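Local structure of malonate decarboxylase subunit alpha (6MPR) at residues P95-G98 with H102-L105; S177-P182 with F229-L234; M252-I257 with E278-T283. The protein forms the alpha subunit of a malonate decarboxylase and probably acts as its acyl-carrier-protein transferase, exchanging an acetyl group on the carrier for malonate. One frame throughout, in Å; residues are numbered along the deposited sequence.

Contact 1 (P95-G98 with H102-L105); sequences PSVG and HLDL
Val97 meets His102 and Leu103 across the contact, and one methyl of its side chain, CG1, makes the apolar contacts where the packing is tight. Val97 CG1 lies 3.8 Å from His102 CB and also 3.8 Å from Leu103 CD2, touching the root of the imidazole side chain and the tip of the leucine. The methyl reaches this position because CG1 stands anti to the valine nitrogen (chi1 -169°). The valine and histidine side chains run antiparallel alongside each other, while the leucine comes in nearly perpendicular to the valine.

The arrangement illustrates how a beta-alpha-beta crossover is packed close to its first turn. Strand 90-94 of the parallel sheet turns a corner at Pro95 into the short strand 96-97, and helix 100-107 then leads back to the neighbouring parallel strand 111-116. Phe116 of that strand and Leu129 of helix 125-131 extend the apolar cluster around Val97 and Leu103.

Toward the exposed Gly98 the fit is looser. Its backbone N approaches the edge of the imidazole near the ring plane and gives a weak hydrogen bond to His102 ND1, 3.4 Å long and bent to 140° at the hydrogen. Farther round the same ring, Ser96 O comes within 4.2 Å of His102 CE1, obliquely to the plane.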
loop_
_atom_site.group_PDB
_atom_site.type_symbol
_atom_site.label_atom_id
_atom_site.label_comp_id
_atom_site.label_asym_id
_atom_site.label_seq_id
_atom_site.Cartn_x
_atom_site.Cartn_y
_atom_site.Cartn_z
ATOM N N PRO A 95 -12.381 -10.242 1.836
ATOM C CA PRO A 95 -11.117 -10.439 1.115
ATOM C C PRO A 95 -11.091 -11.755 0.358
ATOM O O PRO A 95 -10.625 -11.807 -0.780
ATOM C CB PRO A 95 -10.065 -10.391 2.236
ATOM C CG PRO A 95 -10.717 -9.515 3.297
ATOM C CD PRO A 95 -12.176 -9.891 3.254
ATOM N N SER A 96 -11.615 -12.818 0.964
ATOM C CA SER A 96 -11.596 -14.145 0.358
ATOM C C SER A 96 -12.947 -14.810 0.588
ATOM O O SER A 96 -13.434 -14.837 1.723
ATOM C CB SER A 96 -10.461 -14.994 0.952
ATOM O OG SER A 96 -10.199 -16.128 0.141
ATOM N N VAL A 97 -13.553 -15.332 -0.486
ATOM C CA VAL A 97 -14.851 -16.008 -0.437
ATOM C C VAL A 97 -14.594 -17.478 -0.729
ATOM O O VAL A 97 -14.418 -17.861 -1.889
ATOM C CB VAL A 97 -15.854 -15.430 -1.442
ATOM C CG1 VAL A 97 -17.254 -15.971 -1.154
ATOM C CG2 VAL A 97 -15.847 -13.922 -1.421
ATOM N N GLY A 98 -14.594 -18.310 0.310
ATOM C CA GLY A 98 -14.367 -19.735 0.141
ATOM C C GLY A 98 -15.357 -20.650 0.844
ATOM O O GLY A 98 -15.774 -21.657 0.263
ATOM N N HIS A 102 -20.626 -18.756 3.006
ATOM C CA HIS A 102 -20.485 -17.415 2.439
ATOM C C HIS A 102 -21.456 -17.220 1.291
ATOM O O HIS A 102 -22.176 -16.220 1.224
ATOM C CB HIS A 102 -19.063 -17.176 1.944
ATOM C CG HIS A 102 -18.041 -17.174 3.025
ATOM N ND1 HIS A 102 -16.692 -17.265 2.766
ATOM C CD2 HIS A 102 -18.163 -17.085 4.369
ATOM C CE1 HIS A 102 -16.025 -17.248 3.905
ATOM N NE2 HIS A 102 -16.892 -17.130 4.893
ATOM N N LEU A 103 -21.494 -18.182 0.374
ATOM C CA LEU A 103 -22.393 -18.063 -0.756
ATOM C C LEU A 103 -23.824 -18.412 -0.370
ATOM O O LEU A 103 -24.762 -17.896 -0.989
ATOM C CB LEU A 103 -21.863 -18.919 -1.908
ATOM C CG LEU A 103 -20.505 -18.386 -2.389
ATOM C CD1 LEU A 103 -19.924 -19.209 -3.526
ATOM C CD2 LEU A 103 -20.605 -16.918 -2.796
ATOM N N ASP A 104 -24.021 -19.233 0.678
ATOM C CA ASP A 104 -25.373 -19.487 1.171
ATOM C C ASP A 104 -26.080 -18.191 1.579
ATOM O O ASP A 104 -27.312 -18.098 1.480
ATOM C CB ASP A 104 -25.348 -20.450 2.362
ATOM C CG ASP A 104 -24.837 -21.854 2.002
ATOM O OD1 ASP A 104 -24.657 -22.179 0.803
ATOM O OD2 ASP A 104 -24.604 -22.640 2.948
ATOM N N LEU A 105 -25.326 -17.176 2.024
ATOM C CA LEU A 105 -25.946 -15.896 2.383
ATOM C C LEU A 105 -26.736 -15.304 1.222
ATOM O O LEU A 105 -27.789 -14.683 1.424
ATOM C CB LEU A 105 -24.884 -14.894 2.832
ATOM C CG LEU A 105 -24.106 -15.242 4.094
ATOM C CD1 LEU A 105 -22.901 -14.315 4.238
ATOM C CD2 LEU A 105 -25.030 -15.171 5.324
#

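Contact 2 (S177-P182 with F229-L234); sequences STEDSP and FYIEPL
Ile231 holds CG1 anti to its backbone nitrogen (chi1 178°) and carries on in extended form to CD1, which sends the terminal methyl straight across to Ser177. Phe229 reaches the same serine differently: its ring carbon CG sits between the backbone nitrogen and the carbonyl carbon (chi1 67°), and the far end of the ring, CZ, is what arrives.

The contact joins a type II' beta turn from Thr178 to Ser181, which runs into helix 181-189, to the irregular loop between strand 221-224 and helix 244-261. The turn is closed by Ser181 N bonding to Thr178 O at 3.0 Å. Glu179 takes its second position with a positive phi of 49°, a backbone shape that is costly for a residue with a side chain; its CB points toward the loop.

Ser177 touches both hydrophobic groups, which approach its hydroxyl from directions about a right angle apart. Its CB lies 4.0 Å from Phe229 CZ, approaching the ring obliquely, while its OG is 3.9 Å from Ile231 CD1; these are van der Waals contacts. The carboxylate of Glu179 is gripped elsewhere: OE1 forms a salt bridge with Arg350 and accepts from the backbone N of Gln69, and OE2 accepts from the backbone N of Lys70. Bonds to both oxygens limit rotation of the group, and beyond the end of the carboxylate, Glu179 OE2 lies 4.4 Å from the methyl carbon Ile231 CD1.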
loop_
_atom_site.group_PDB
_atom_site.type_symbol
_atom_site.label_atom_id
_atom_site.label_comp_id
_atom_site.label_asym_id
_atom_site.label_seq_id
_atom_site.Cartn_x
_atom_site.Cartn_y
_atom_site.Cartn_z
ATOM N N SER A 177 -1.844 -15.851 12.986
ATOM C CA SER A 177 -2.903 -15.673 12.001
ATOM C C SER A 177 -3.530 -14.286 12.062
ATOM O O SER A 177 -4.725 -14.130 11.777
ATOM C CB SER A 177 -3.963 -16.764 12.166
ATOM O OG SER A 177 -3.390 -18.002 11.840
ATOM N N THR A 178 -2.741 -13.277 12.441
ATOM C CA THR A 178 -3.204 -11.895 12.420
ATOM C C THR A 178 -3.751 -11.517 11.041
ATOM O O THR A 178 -4.861 -10.982 10.928
ATOM C CB THR A 178 -2.060 -10.974 12.848
ATOM O OG1 THR A 178 -1.746 -11.213 14.239
ATOM C CG2 THR A 178 -2.455 -9.519 12.676
ATOM N N GLU A 179 -2.999 -11.826 9.974
ATOM C CA GLU A 179 -3.474 -11.655 8.599
ATOM C C GLU A 179 -4.087 -10.280 8.339
ATOM O O GLU A 179 -3.420 -9.255 8.552
ATOM C CB GLU A 179 -4.490 -12.759 8.233
ATOM C CG GLU A 179 -3.826 -14.157 8.049
ATOM C CD GLU A 179 -4.807 -15.229 7.553
ATOM O OE1 GLU A 179 -5.291 -15.135 6.396
ATOM O OE2 GLU A 179 -5.096 -16.167 8.328
ATOM N N ASP A 180 -5.348 -10.257 7.857
ATOM C CA ASP A 180 -6.031 -9.019 7.483
ATOM C C ASP A 180 -6.644 -8.285 8.664
ATOM O O ASP A 180 -7.062 -7.135 8.495
ATOM C CB ASP A 180 -7.200 -9.248 6.495
ATOM C CG ASP A 180 -6.921 -10.305 5.417
ATOM O OD1 ASP A 180 -6.273 -11.330 5.686
ATOM O OD2 ASP A 180 -7.438 -10.130 4.293
ATOM N N SER A 181 -6.740 -8.910 9.835
ATOM C CA SER A 181 -7.654 -8.387 10.855
ATOM C C SER A 181 -7.400 -6.929 11.230
ATOM O O SER A 181 -8.376 -6.162 11.313
ATOM C CB SER A 181 -7.616 -9.315 12.081
ATOM O OG SER A 181 -8.108 -10.589 11.712
ATOM N N PRO A 182 -6.163 -6.469 11.458
ATOM C CA PRO A 182 -5.998 -5.055 11.848
ATOM C C PRO A 182 -6.463 -4.089 10.771
ATOM O O PRO A 182 -7.011 -3.029 11.089
ATOM C CB PRO A 182 -4.490 -4.933 12.107
ATOM C CG PRO A 182 -4.007 -6.334 12.312
ATOM C CD PRO A 182 -4.860 -7.158 11.389
ATOM N N PHE A 229 -11.374 -21.561 15.173
ATOM C CA PHE A 229 -11.582 -20.996 13.843
ATOM C C PHE A 229 -10.960 -21.875 12.762
ATOM O O PHE A 229 -9.905 -22.494 12.952
ATOM C CB PHE A 229 -11.063 -19.537 13.744
ATOM C CG PHE A 229 -9.552 -19.361 13.855
ATOM C CD1 PHE A 229 -8.698 -19.665 12.792
ATOM C CD2 PHE A 229 -8.999 -18.792 14.993
ATOM C CE1 PHE A 229 -7.324 -19.464 12.892
ATOM C CE2 PHE A 229 -7.634 -18.590 15.114
ATOM C CZ PHE A 229 -6.781 -18.926 14.051
ATOM N N TYR A 230 -11.675 -21.970 11.644
ATOM C CA TYR A 230 -11.276 -22.813 10.528
ATOM C C TYR A 230 -10.085 -22.226 9.791
ATOM O O TYR A 230 -10.035 -21.020 9.525
ATOM C CB TYR A 230 -12.444 -22.955 9.560
ATOM C CG TYR A 230 -12.162 -23.813 8.353
ATOM C CD1 TYR A 230 -12.278 -25.188 8.430
ATOM C CD2 TYR A 230 -11.768 -23.248 7.139
ATOM C CE1 TYR A 230 -12.022 -25.992 7.336
ATOM C CE2 TYR A 230 -11.510 -24.055 6.029
ATOM C CZ TYR A 230 -11.644 -25.426 6.140
ATOM O OH TYR A 230 -11.398 -26.252 5.067
ATOM N N ILE A 231 -9.136 -23.087 9.433
ATOM C CA ILE A 231 -8.014 -22.689 8.587
ATOM C C ILE A 231 -7.394 -23.948 7.990
ATOM O O ILE A 231 -7.215 -24.949 8.686
ATOM C CB ILE A 231 -6.983 -21.854 9.382
ATOM C CG1 ILE A 231 -5.798 -21.489 8.492
ATOM C CG2 ILE A 231 -6.523 -22.570 10.651
ATOM C CD1 ILE A 231 -4.885 -20.445 9.125
ATOM N N GLU A 232 -7.078 -23.891 6.660
ATOM C CA GLU A 232 -6.459 -24.945 5.849
ATOM C C GLU A 232 -4.991 -24.656 5.589
ATOM O O GLU A 232 -4.577 -23.500 5.554
ATOM C CB GLU A 232 -7.128 -25.057 4.475
ATOM C CG GLU A 232 -8.582 -25.281 4.435
ATOM C CD GLU A 232 -9.017 -25.528 3.003
ATOM O OE1 GLU A 232 -8.708 -26.617 2.474
ATOM O OE2 GLU A 232 -9.621 -24.623 2.399
ATOM N N PRO A 233 -4.174 -25.693 5.320
ATOM C CA PRO A 233 -2.798 -25.451 4.874
ATOM C C PRO A 233 -2.756 -25.092 3.402
ATOM O O PRO A 233 -2.664 -25.976 2.543
ATOM C CB PRO A 233 -2.093 -26.792 5.144
ATOM C CG PRO A 233 -3.182 -27.806 5.034
ATOM C CD PRO A 233 -4.439 -27.127 5.541
ATOM N N LEU A 234 -2.801 -23.804 3.095
ATOM C CA LEU A 234 -2.852 -23.346 1.716
ATOM C C LEU A 234 -1.487 -22.968 1.153
ATOM O O LEU A 234 -1.399 -22.649 -0.041
ATOM C CB LEU A 234 -3.799 -22.147 1.608
ATOM C CG LEU A 234 -5.240 -22.415 2.059
ATOM C CD1 LEU A 234 -6.038 -21.118 2.047
ATOM C CD2 LEU A 234 -5.904 -23.474 1.174
#

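Contact 3 (M252-I257 with E278-T283); sequences MAIRGI and ELILPT
Ile254 of helix 244-261 packs on Ile280 and Leu281 of helix 272-287, a helix-to-helix contact beside the mixed sheet that begins with strand 265-268. That strand runs between the two helices in sequence, and helix 272-287 is the crossover that leads from it to the neighbouring parallel strand 297-299.

One methyl group does the work on the first side. Ile254 CD1 lies 3.5 Å from Ile280 CG1, a close approach for two saturated carbons, and 3.8 Å from Ile280 CD1, so it rests along the outer arm of that isoleucine. The two isoleucine side chains meet at a slant. From the next residue, Leu281 CD2 adds a more relaxed contact at 4.0 Å to the same Ile254 CD1.

The torsions direct the two side chains at each other. Ile254 has CG1 beside its own nitrogen (chi1 -69°) and is extended beyond it, whereas Ile280 carries CG1 between nitrogen and carbonyl carbon (chi1 71°), a position seldom taken by isoleucine within a helix. That choice comes just before a break in the helical bonding. Pro282 has no N-H to give, and Thr283 N, which also misses the turn before, bonds to Ile280 O at 3.2 Å, three residues back.

Ala250 and Met251, one turn earlier on helix 244-261, also touch Ile280. Glu278 points its CB away from this apolar surface, and its carboxylate is bound by His268, His303 and Thr305. What joins Ile254 to Ile280 and Leu281 is therefore dispersion between buried methyl and methylene groups, which has little directionality and depends on how closely the branched side chains fit.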
loop_
_atom_site.group_PDB
_atom_site.type_symbol
_atom_site.label_atom_id
_atom_site.label_comp_id
_atom_site.label_asym_id
_atom_site.label_seq_id
_atom_site.Cartn_x
_atom_site.Cartn_y
_atom_site.Cartn_z
ATOM N N MET A 252 16.014 -22.443 -14.811
ATOM C CA MET A 252 16.037 -21.280 -15.695
ATOM C C MET A 252 15.669 -19.993 -14.959
ATOM O O MET A 252 16.242 -18.934 -15.244
ATOM C CB MET A 252 15.106 -21.526 -16.881
ATOM C CG MET A 252 15.619 -22.643 -17.791
ATOM S SD MET A 252 14.777 -22.674 -19.389
ATOM C CE MET A 252 13.191 -23.367 -18.931
ATOM N N ALA A 253 14.713 -20.052 -14.020
ATOM C CA ALA A 253 14.418 -18.881 -13.201
ATOM C C ALA A 253 15.646 -18.413 -12.429
ATOM O O ALA A 253 15.918 -17.212 -12.352
ATOM C CB ALA A 253 13.262 -19.176 -12.236
ATOM N N ILE A 254 16.394 -19.342 -11.840
ATOM C CA ILE A 254 17.518 -18.953 -10.987
ATOM C C ILE A 254 18.651 -18.383 -11.819
ATOM O O ILE A 254 19.223 -17.335 -11.497
ATOM C CB ILE A 254 17.994 -20.152 -10.152
ATOM C CG1 ILE A 254 16.923 -20.507 -9.125
ATOM C CG2 ILE A 254 19.348 -19.832 -9.508
ATOM C CD1 ILE A 254 17.134 -21.824 -8.392
ATOM N N ARG A 255 19.004 -19.078 -12.892
ATOM C CA ARG A 255 20.117 -18.677 -13.737
ATOM C C ARG A 255 19.733 -17.510 -14.643
ATOM O O ARG A 255 20.457 -16.511 -14.733
ATOM C CB ARG A 255 20.558 -19.893 -14.545
ATOM C CG ARG A 255 21.711 -19.676 -15.483
ATOM C CD ARG A 255 23.040 -19.838 -14.775
ATOM N NE ARG A 255 24.138 -19.765 -15.727
ATOM C CZ ARG A 255 25.394 -19.485 -15.399
ATOM N NH1 ARG A 255 25.715 -19.238 -14.135
ATOM N NH2 ARG A 255 26.328 -19.441 -16.340
ATOM N N GLY A 256 18.582 -17.610 -15.304
ATOM C CA GLY A 256 18.201 -16.641 -16.308
ATOM C C GLY A 256 17.469 -15.411 -15.816
ATOM O O GLY A 256 17.274 -14.483 -16.604
ATOM N N ILE A 257 17.035 -15.384 -14.554
ATOM C CA ILE A 257 16.342 -14.218 -14.010
ATOM C C ILE A 257 16.990 -13.735 -12.712
ATOM O O ILE A 257 17.435 -12.582 -12.621
ATOM C CB ILE A 257 14.845 -14.514 -13.789
ATOM C CG1 ILE A 257 14.198 -15.084 -15.069
ATOM C CG2 ILE A 257 14.126 -13.225 -13.369
ATOM C CD1 ILE A 257 12.689 -15.352 -14.944
ATOM N N GLU A 278 12.577 -22.812 -4.587
ATOM C CA GLU A 278 12.961 -22.786 -3.179
ATOM C C GLU A 278 13.810 -23.998 -2.813
ATOM O O GLU A 278 14.803 -23.870 -2.083
ATOM C CB GLU A 278 11.703 -22.715 -2.308
ATOM C CG GLU A 278 10.833 -21.473 -2.594
ATOM C CD GLU A 278 9.425 -21.541 -2.027
ATOM O OE1 GLU A 278 9.163 -22.355 -1.120
ATOM O OE2 GLU A 278 8.570 -20.763 -2.515
ATOM N N LEU A 279 13.458 -25.176 -3.335
ATOM C CA LEU A 279 14.137 -26.415 -2.966
ATOM C C LEU A 279 15.431 -26.673 -3.732
ATOM O O LEU A 279 16.206 -27.544 -3.316
ATOM C CB LEU A 279 13.195 -27.610 -3.143
ATOM C CG LEU A 279 12.110 -27.667 -2.063
ATOM C CD1 LEU A 279 11.068 -28.739 -2.382
ATOM C CD2 LEU A 279 12.743 -27.910 -0.698
ATOM N N ILE A 280 15.713 -25.953 -4.818
ATOM C CA ILE A 280 16.990 -26.136 -5.493
ATOM C C ILE A 280 17.933 -24.962 -5.290
ATOM O O ILE A 280 19.073 -25.025 -5.755
ATOM C CB ILE A 280 16.840 -26.448 -7.002
ATOM C CG1 ILE A 280 16.371 -25.232 -7.797
ATOM C CG2 ILE A 280 15.963 -27.670 -7.242
ATOM C CD1 ILE A 280 16.448 -25.431 -9.291
ATOM N N LEU A 281 17.518 -23.906 -4.598
ATOM C CA LEU A 281 18.506 -22.914 -4.178
ATOM C C LEU A 281 19.682 -23.545 -3.444
ATOM O O LEU A 281 20.829 -23.260 -3.817
ATOM C CB LEU A 281 17.845 -21.822 -3.327
ATOM C CG LEU A 281 17.052 -20.780 -4.103
ATOM C CD1 LEU A 281 16.330 -19.901 -3.104
ATOM C CD2 LEU A 281 17.998 -19.958 -4.984
ATOM N N PRO A 282 19.493 -24.421 -2.447
ATOM C CA PRO A 282 20.656 -24.935 -1.709
ATOM C C PRO A 282 21.460 -25.981 -2.461
ATOM O O PRO A 282 22.502 -26.418 -1.952
ATOM C CB PRO A 282 20.028 -25.546 -0.439
ATOM C CG PRO A 282 18.629 -24.981 -0.375
ATOM C CD PRO A 282 18.232 -24.826 -1.799
ATOM N N THR A 283 21.010 -26.415 -3.636
ATOM C CA THR A 283 21.737 -27.396 -4.438
ATOM C C THR A 283 22.209 -26.755 -5.737
ATOM O O THR A 283 23.397 -26.468 -5.890
ATOM C CB THR A 283 20.865 -28.620 -4.723
ATOM O OG1 THR A 283 19.629 -28.191 -5.304
ATOM C CG2 THR A 283 20.576 -29.390 -3.442
#

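From the N terminus, the contacts follow one another in series, and none nests in or crosses another. Contact 1 closes a very short loop, with three residues between its segments, at the crossover between strands 90-94 and 111-116 of the parallel sheet. Contact 2 spans 46 residues, drawing the turn that precedes helix 181-189 up to the loop after strand 221-224. The two touch, Pro95 CB lying 3.3 Å from Asp180 OD2, which brings the corner after strand 90-94 against the beta turn. Contact 3 closes a 20-residue excursion through strand 265-268 in the mixed-sheet region. Its centre is about 37 Å from that of contact 1, on the opposite side of the chain's centre.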